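Local coordinates for lipase-esterase related protein (Clostridium acetobutylicum, PDB 3E0X) that probably works as a hydrolase of the alpha/beta-hydrolase fold and binds ortho-xylene in a buried pocket in this crystal, its substrate being unknown, at residues Y91-A96 with I169-A174; F21-G26 with K50-S55. All blocks are in the same frame, centred on the assembly; numbering follows the deposited sequence.

Interaction 1 of 2, residues Y91-A96 with I169-A174; sequences YSMGGA and INDLIA. With OXE (ortho-xylene), chain C.
Met93, a selenomethionine next to Ser92 within a probable nucleophile elbow (GxSxG, here Gly90, Ser92 and Gly94), meets Asp171 on helix 165-177. In this fold the serine at the tip of such an elbow is normally the nucleophile, so Ser92 is the likely one here; its phi is positive, as that tight turn demands. The Met93 side chain runs straight out from the backbone, CG anti to N (chi1 -176°), then bends at the selenium (chi3 65°), which swings the methyl over the carboxylate of Asp171. CE lies 3.7 Å from Asp171 CG and 3.8 Å from Asp171 OD2, with OD1 just as near, so the methyl lies over the flat of the carboxylate, above its carbon. The two side chains cross at about a right angle. Below the methyl, Met93 SE rests 3.8 Å from Asp171 CB and, one turn along, 4.3 Å from Ala174 CB. No hydrogen bond joins the two segments. Within the elbow, Tyr91 lines the xylene pocket: its CE2 sits 3.3 Å from C2' of the ligand, and Ser92 CB stands 3.7 Å above the plane of the Tyr91 ring, over its centre. The carboxylate oxygens have four polar partners. Asn170 ND2 donates to Asp171 OD1 at 3.0 Å (157° at the hydrogen), from the anti side and somewhat out of the carboxylate plane. Tyr66 OH also bonds OD1, while OD2 is hydrogen-bonded by His52 NE2 and Gly26 N. Two partners on each oxygen satisfy a buried carboxylate that would otherwise be costly, and His52 in particular would favour its being charged, leaving its flat side to an apolar methyl.

Interaction 2 of 2, residues F21-G26 with K50-S55; sequences FVHGSG and KGHGES. With OXE (ortho-xylene), chain C.
His52 and His23 bring their imidazoles together, and the His52 side chain is the one to trace outward. Its CB lies 3.7 Å from NE2 of His23, with CE1 of that ring hardly farther. At CG the ring begins, 3.6 Å from His23 NE2, and CD2 is equally close to that nitrogen. His23 thus presents its NE2 over one face of the His52 ring, while CD2 of His52 sits near the plane of the His23 ring, at its edge. With centroids 5.0 Å apart and planes inclined at 52°, the pair is an oblique aromatic contact. His23 gets there because its CG stands between the backbone N and the carbonyl carbon (chi1 69°), and its ND1 makes a weak bond to Leu47 O. On the next branch, His52 ND1 donates to Lys50 O at 2.9 Å, well above that carbonyl's plane yet nearly in the plane of its own ring. The tip, NE2, has its main partner in Asp171 OD2; Gly26 N comes to its edge at 4.3 Å but spends its own hydrogen on the same carboxylate oxygen. Behind the ring the backbone is folded tightly: a type II' turn runs from His52 to Ser55, and Gly51 and His52 face Ser55 as a G1 bulge. His-Gly after the strand 18-22 and Gly-His-Gly-x-Ser after the strand 43-47 are both familiar sequence marks of alpha/beta hydrolases. With one nitrogen giving to a carbonyl and the other set against a carboxylate, His52 may well carry a positive charge. If His23 ND1 carries the proton in its weak bond to Leu47 O, which that bond does not settle, His23 NE2 could offer a lone pair to this ring.

In the fold
From the N terminus, the chain leaves strand 18-22 through 21-26, continues through strand 43-47 and enters the loop 50-55, where interaction 2 closes a short loop beyond the C-terminal ends of strands 18-22 and 43-47. It then passes helix 63-76 and strand 86-91 to the elbow at 91-96. Interaction 1 closes the far longer excursion through strand 109-115 and the helices that follow, tying the core helix 93-102 to helix 165-177 in the helical insertion ahead of strand 191-196. The two loops follow in series, neither nesting nor crossing. They meet in space, Met93 CB packing on Ser25 OG, and the segments 21-26 and 91-96 both border the xylene.

Interaction 1 of 2, residues Y91-A96 with I169-A174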
ATOM      1  N   TYR A  91       0.957  -0.582   0.409  1.00  9.05           N
ATOM      2  CA  TYR A  91       1.801  -0.487  -0.773  1.00  8.55           C
ATOM      3  C   TYR A  91       1.304   0.574  -1.738  1.00  9.09           C
ATOM      4  O   TYR A  91       0.106   0.633  -1.989  1.00 10.01           O
ATOM      5  CB  TYR A  91       1.725  -1.847  -1.493  1.00  8.61           C
ATOM      6  CG  TYR A  91       2.225  -1.876  -2.925  1.00  8.50           C
ATOM      7  CD1 TYR A  91       3.523  -1.459  -3.258  1.00  8.25           C
ATOM      8  CD2 TYR A  91       1.397  -2.321  -3.955  1.00  9.42           C
ATOM      9  CE1 TYR A  91       4.008  -1.510  -4.581  1.00  9.53           C
ATOM     10  CE2 TYR A  91       1.847  -2.342  -5.294  1.00  8.61           C
ATOM     11  CZ  TYR A  91       3.153  -1.955  -5.598  1.00  7.65           C
ATOM     12  OH  TYR A  91       3.613  -2.006  -6.894  1.00 10.98           O
ATOM     13  N   SER A  92       2.217   1.374  -2.310  1.00  9.76           N
ATOM     14  CA  SER A  92       1.818   2.325  -3.338  1.00 10.39           C
ATOM     15  C   SER A  92       0.795   3.314  -2.733  1.00  9.89           C
ATOM     16  O   SER A  92       1.055   3.875  -1.656  1.00 10.49           O
ATOM     17  CB  SER A  92       1.364   1.533  -4.589  1.00 11.49           C
ATOM     18  OG  SER A  92       0.409   2.176  -5.423  1.00 15.20           O
HETATM   19  N   MSE A  93      -0.331   3.533  -3.400  1.00  9.98           N
HETATM   20  CA  MSE A  93      -1.403   4.349  -2.819  1.00  9.89           C
HETATM   21  C   MSE A  93      -1.746   3.889  -1.382  1.00  9.36           C
HETATM   22  O   MSE A  93      -2.079   4.731  -0.508  1.00  9.84           O
HETATM   23  CB  MSE A  93      -2.672   4.294  -3.683  1.00  9.74           C
HETATM   24  CG  MSE A  93      -3.797   5.201  -3.166  1.00 11.72           C
HETATM   25 SE   MSE A  93      -5.322   5.124  -4.368  0.60 14.66          SE
HETATM   26  CE  MSE A  93      -5.769   3.252  -4.082  1.00 12.83           C
ATOM     27  N   GLY A  94      -1.654   2.582  -1.135  1.00  8.64           N
ATOM     28  CA  GLY A  94      -1.895   2.004   0.190  1.00  8.92           C
ATOM     29  C   GLY A  94      -0.961   2.567   1.241  1.00  8.73           C
ATOM     30  O   GLY A  94      -1.323   2.591   2.417  1.00  9.09           O
ATOM     31  N   GLY A  95       0.245   2.995   0.837  1.00  8.82           N
ATOM     32  CA  GLY A  95       1.188   3.644   1.764  1.00  9.81           C
ATOM     33  C   GLY A  95       0.571   4.925   2.309  1.00  9.21           C
ATOM     34  O   GLY A  95       0.571   5.163   3.521  1.00 10.39           O
ATOM     35  N   ALA A  96       0.047   5.768   1.414  1.00  9.19           N
ATOM     36  CA  ALA A  96      -0.623   6.986   1.853  1.00  9.44           C
ATOM     37  C   ALA A  96      -1.833   6.626   2.711  1.00  8.41           C
ATOM     38  O   ALA A  96      -2.095   7.268   3.718  1.00  9.88           O
ATOM     39  CB  ALA A  96      -1.029   7.836   0.655  1.00  9.92           C
ATOM     40  N   ILE A 169      -6.705   4.894 -13.489  1.00 10.50           N
ATOM     41  CA  ILE A 169      -6.817   6.331 -13.691  1.00 10.52           C
ATOM     42  C   ILE A 169      -7.369   7.034 -12.426  1.00 10.19           C
ATOM     43  O   ILE A 169      -6.799   8.020 -11.941  1.00 10.35           O
ATOM     44  CB  ILE A 169      -7.664   6.635 -14.965  1.00 10.94           C
ATOM     45  CG1 ILE A 169      -6.883   6.199 -16.213  1.00 11.22           C
ATOM     46  CG2 ILE A 169      -8.034   8.117 -15.050  1.00 11.29           C
ATOM     47  CD1 ILE A 169      -7.709   6.155 -17.473  1.00 11.99           C
ATOM     48  N   ASN A 170      -8.446   6.489 -11.860  1.00  9.64           N
ATOM     49  CA  ASN A 170      -9.019   7.012 -10.622  1.00  8.90           C
ATOM     50  C   ASN A 170      -7.975   7.082  -9.526  1.00  8.55           C
ATOM     51  O   ASN A 170      -7.847   8.088  -8.824  1.00  8.78           O
ATOM     52  CB  ASN A 170     -10.127   6.081 -10.176  1.00  8.53           C
ATOM     53  CG  ASN A 170     -10.778   6.517  -8.858  1.00  9.68           C
ATOM     54  OD1 ASN A 170     -11.692   7.332  -8.847  1.00 11.66           O
ATOM     55  ND2 ASN A 170     -10.289   5.969  -7.743  1.00 10.59           N
ATOM     56  N   ASP A 171      -7.243   5.989  -9.369  1.00  8.68           N
ATOM     57  CA  ASP A 171      -6.304   5.879  -8.264  1.00  8.99           C
ATOM     58  C   ASP A 171      -5.098   6.801  -8.444  1.00  8.71           C
ATOM     59  O   ASP A 171      -4.621   7.382  -7.461  1.00 10.19           O
ATOM     60  CB  ASP A 171      -5.863   4.432  -8.090  1.00  8.85           C
ATOM     61  CG  ASP A 171      -6.972   3.532  -7.556  1.00  9.31           C
ATOM     62  OD1 ASP A 171      -8.016   4.052  -7.091  1.00 10.71           O
ATOM     63  OD2 ASP A 171      -6.774   2.290  -7.575  1.00 10.18           O
ATOM     64  N   LEU A 172      -4.590   6.951  -9.675  1.00  9.41           N
ATOM     65  CA  LEU A 172      -3.449   7.862  -9.894  1.00  9.72           C
ATOM     66  C   LEU A 172      -3.846   9.319  -9.686  1.00  9.50           C
ATOM     67  O   LEU A 172      -3.050  10.110  -9.171  1.00 10.30           O
ATOM     68  CB  LEU A 172      -2.831   7.662 -11.281  1.00 10.45           C
ATOM     69  CG  LEU A 172      -2.055   6.354 -11.448  1.00 11.42           C
ATOM     70  CD1 LEU A 172      -1.714   6.090 -12.911  1.00 12.42           C
ATOM     71  CD2 LEU A 172      -0.812   6.300 -10.562  1.00 14.13           C
ATOM     72  N   ILE A 173      -5.083   9.667 -10.048  1.00 10.41           N
ATOM     73  CA  ILE A 173      -5.596  11.008  -9.753  1.00 10.04           C
ATOM     74  C   ILE A 173      -5.692  11.199  -8.229  1.00 10.06           C
ATOM     75  O   ILE A 173      -5.281  12.253  -7.708  1.00 11.17           O
ATOM     76  CB  ILE A 173      -6.964  11.272 -10.467  1.00  9.32           C
ATOM     77  CG1 ILE A 173      -6.727  11.334 -11.987  1.00  8.81           C
ATOM     78  CG2 ILE A 173      -7.630  12.523  -9.910  1.00 10.19           C
ATOM     79  CD1 ILE A 173      -7.995  11.353 -12.860  1.00 10.19           C
ATOM     80  N   ALA A 174      -6.196  10.181  -7.513  1.00  9.82           N
ATOM     81  CA  ALA A 174      -6.254  10.265  -6.040  1.00  9.83           C
ATOM     82  C   ALA A 174      -4.844  10.496  -5.481  1.00 10.00           C
ATOM     83  O   ALA A 174      -4.647  11.321  -4.554  1.00 10.11           O
ATOM     84  CB  ALA A 174      -6.873   8.996  -5.457  1.00 10.19           C
TER
HETATM   85  C1  OXE C 243       1.213   1.063  -9.101  1.00 27.92           C
HETATM   86  C2  OXE C 243       0.703  -0.248  -8.641  1.00 27.57           C
HETATM   87  C3  OXE C 243       0.768  -1.356  -9.482  1.00 28.21           C
HETATM   88  C4  OXE C 243       1.337  -1.203 -10.750  1.00 28.15           C
HETATM   89  C5  OXE C 243       1.814   0.034 -11.200  1.00 26.84           C
HETATM   90  C6  OXE C 243       1.770   1.173 -10.378  1.00 27.06           C
HETATM   91  C1' OXE C 243       1.155   2.241  -8.162  1.00 22.20           C
HETATM   92  C2' OXE C 243       0.102  -0.365  -7.274  1.00 27.82           C

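Interaction 2 of 2, residues F21-G26 with K50-S55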
ATOM      1  N   PHE A  21      -2.875  -5.847   5.271  1.00 10.12           N
ATOM      2  CA  PHE A  21      -2.226  -5.406   4.038  1.00  9.61           C
ATOM      3  C   PHE A  21      -3.197  -4.610   3.202  1.00  9.80           C
ATOM      4  O   PHE A  21      -4.314  -5.081   2.913  1.00  9.81           O
ATOM      5  CB  PHE A  21      -1.780  -6.621   3.205  1.00 10.06           C
ATOM      6  CG  PHE A  21      -0.740  -7.505   3.885  1.00 10.26           C
ATOM      7  CD1 PHE A  21       0.595  -7.489   3.459  1.00 11.74           C
ATOM      8  CD2 PHE A  21      -1.093  -8.398   4.906  1.00 11.64           C
ATOM      9  CE1 PHE A  21       1.559  -8.332   4.055  1.00 13.13           C
ATOM     10  CE2 PHE A  21      -0.148  -9.236   5.488  1.00 11.04           C
ATOM     11  CZ  PHE A  21       1.165  -9.218   5.079  1.00 12.42           C
ATOM     12  N   VAL A  22      -2.735  -3.451   2.736  1.00  8.43           N
ATOM     13  CA  VAL A  22      -3.535  -2.566   1.911  1.00  8.81           C
ATOM     14  C   VAL A  22      -2.777  -2.309   0.610  1.00  9.12           C
ATOM     15  O   VAL A  22      -1.688  -1.711   0.609  1.00  9.93           O
ATOM     16  CB  VAL A  22      -3.772  -1.218   2.616  1.00  8.64           C
ATOM     17  CG1 VAL A  22      -4.583  -0.305   1.725  1.00 10.32           C
ATOM     18  CG2 VAL A  22      -4.464  -1.424   3.959  1.00 10.98           C
ATOM     19  N   HIS A  23      -3.391  -2.722  -0.493  1.00  8.88           N
ATOM     20  CA  HIS A  23      -2.753  -2.651  -1.805  1.00  8.99           C
ATOM     21  C   HIS A  23      -2.789  -1.225  -2.366  1.00  9.84           C
ATOM     22  O   HIS A  23      -3.266  -0.289  -1.716  1.00 10.64           O
ATOM     23  CB  HIS A  23      -3.457  -3.621  -2.757  1.00  9.32           C
ATOM     24  CG  HIS A  23      -4.837  -3.184  -3.102  1.00  8.49           C
ATOM     25  ND1 HIS A  23      -5.984  -3.710  -2.532  1.00 11.42           N
ATOM     26  CD2 HIS A  23      -5.251  -2.226  -3.958  1.00  7.30           C
ATOM     27  CE1 HIS A  23      -7.043  -3.109  -3.058  1.00  7.00           C
ATOM     28  NE2 HIS A  23      -6.620  -2.185  -3.900  1.00 11.34           N
ATOM     29  N   GLY A  24      -2.319  -1.090  -3.599  1.00 10.96           N
ATOM     30  CA  GLY A  24      -2.131   0.229  -4.197  1.00 12.02           C
ATOM     31  C   GLY A  24      -2.979   0.488  -5.428  1.00 11.23           C
ATOM     32  O   GLY A  24      -4.022  -0.152  -5.658  1.00 11.17           O
ATOM     33  N   SER A  25      -2.527   1.468  -6.203  1.00 10.63           N
ATOM     34  CA  SER A  25      -3.274   1.981  -7.333  1.00 10.42           C
ATOM     35  C   SER A  25      -3.493   0.915  -8.379  1.00 10.17           C
ATOM     36  O   SER A  25      -2.538   0.237  -8.801  1.00 10.92           O
ATOM     37  CB  SER A  25      -2.471   3.096  -7.982  1.00 11.31           C
ATOM     38  OG  SER A  25      -2.212   4.086  -7.017  1.00 12.94           O
ATOM     39  N   GLY A  26      -4.751   0.738  -8.779  1.00  9.78           N
ATOM     40  CA  GLY A  26      -5.039  -0.100  -9.944  1.00 10.12           C
ATOM     41  C   GLY A  26      -4.795  -1.581  -9.712  1.00 10.48           C
ATOM     42  O   GLY A  26      -4.777  -2.378 -10.672  1.00 11.79           O
ATOM     43  N   LYS A  50     -12.436  -0.771  -1.846  1.00 11.29           N
ATOM     44  CA  LYS A  50     -13.715  -0.673  -2.546  1.00 11.59           C
ATOM     45  C   LYS A  50     -13.479  -0.466  -4.032  1.00 12.15           C
ATOM     46  O   LYS A  50     -12.651   0.355  -4.453  1.00 11.97           O
ATOM     47  CB  LYS A  50     -14.531   0.472  -1.931  1.00 11.06           C
ATOM     48  CG  LYS A  50     -15.966   0.676  -2.464  1.00 12.65           C
ATOM     49  CD  LYS A  50     -16.716   1.703  -1.532  1.00 14.65           C
ATOM     50  CE  LYS A  50     -17.984   2.222  -2.113  1.00 20.03           C
ATOM     51  NZ  LYS A  50     -17.797   3.475  -2.851  1.00 23.00           N
ATOM     52  N   GLY A  51     -14.208  -1.242  -4.826  1.00 11.97           N
ATOM     53  CA  GLY A  51     -14.091  -1.182  -6.273  1.00 11.34           C
ATOM     54  C   GLY A  51     -12.933  -1.955  -6.891  1.00 12.99           C
ATOM     55  O   GLY A  51     -12.759  -1.930  -8.111  1.00 14.17           O
ATOM     56  N   HIS A  52     -12.120  -2.590  -6.050  1.00 10.98           N
ATOM     57  CA  HIS A  52     -10.981  -3.374  -6.509  1.00 10.89           C
ATOM     58  C   HIS A  52     -11.200  -4.834  -6.139  1.00 11.13           C
ATOM     59  O   HIS A  52     -11.868  -5.114  -5.129  1.00 12.41           O
ATOM     60  CB  HIS A  52      -9.704  -2.908  -5.816  1.00  9.69           C
ATOM     61  CG  HIS A  52      -9.351  -1.465  -6.073  1.00  8.95           C
ATOM     62  ND1 HIS A  52     -10.071  -0.409  -5.549  1.00 11.54           N
ATOM     63  CD2 HIS A  52      -8.319  -0.905  -6.755  1.00  9.14           C
ATOM     64  CE1 HIS A  52      -9.515   0.736  -5.915  1.00  9.63           C
ATOM     65  NE2 HIS A  52      -8.446   0.466  -6.648  1.00  9.64           N
ATOM     66  N   GLY A  53     -10.632  -5.759  -6.923  1.00 11.53           N
ATOM     67  CA  GLY A  53     -10.768  -7.187  -6.617  1.00 12.16           C
ATOM     68  C   GLY A  53     -12.229  -7.544  -6.400  1.00 12.81           C
ATOM     69  O   GLY A  53     -13.079  -7.207  -7.213  1.00 14.38           O
ATOM     70  N   GLU A  54     -12.531  -8.178  -5.267  1.00 13.12           N
ATOM     71  CA  GLU A  54     -13.880  -8.657  -5.014  0.50 13.32           C
ATOM     72  C   GLU A  54     -14.699  -7.730  -4.144  1.00 13.10           C
ATOM     73  O   GLU A  54     -15.830  -8.072  -3.733  1.00 14.92           O
ATOM     74  CB  GLU A  54     -13.852 -10.066  -4.419  0.50 13.52           C
ATOM     75  CG  GLU A  54     -13.397 -11.099  -5.416  0.50 15.52           C
ATOM     76  CD  GLU A  54     -13.493 -12.504  -4.893  0.50 17.42           C
ATOM     77  OE1 GLU A  54     -12.484 -13.235  -4.989  0.50 20.65           O
ATOM     78  OE2 GLU A  54     -14.573 -12.878  -4.381  0.50 19.65           O
ATOM     79  N   SER A  55     -14.162  -6.546  -3.861  1.00 12.32           N
ATOM     80  CA  SER A  55     -14.935  -5.563  -3.104  1.00 11.62           C
ATOM     81  C   SER A  55     -15.763  -4.720  -4.054  1.00 13.01           C
ATOM     82  O   SER A  55     -15.225  -3.910  -4.803  1.00 13.38           O
ATOM     83  CB  SER A  55     -14.017  -4.669  -2.275  1.00 10.71           C
ATOM     84  OG  SER A  55     -13.472  -5.364  -1.181  1.00 10.96           O
TER
HETATM   85  C1  OXE C 243       1.213   1.063  -9.101  1.00 27.92           C
HETATM   86  C2  OXE C 243       0.703  -0.248  -8.641  1.00 27.57           C
HETATM   87  C3  OXE C 243       0.768  -1.356  -9.482  1.00 28.21           C
HETATM   88  C4  OXE C 243       1.337  -1.203 -10.750  1.00 28.15           C
HETATM   89  C5  OXE C 243       1.814   0.034 -11.200  1.00 26.84           C
HETATM   90  C6  OXE C 243       1.770   1.173 -10.378  1.00 27.06           C
HETATM   91  C1' OXE C 243       1.155   2.241  -8.162  1.00 22.20           C
HETATM   92  C2' OXE C 243       0.102  -0.365  -7.274  1.00 27.82           C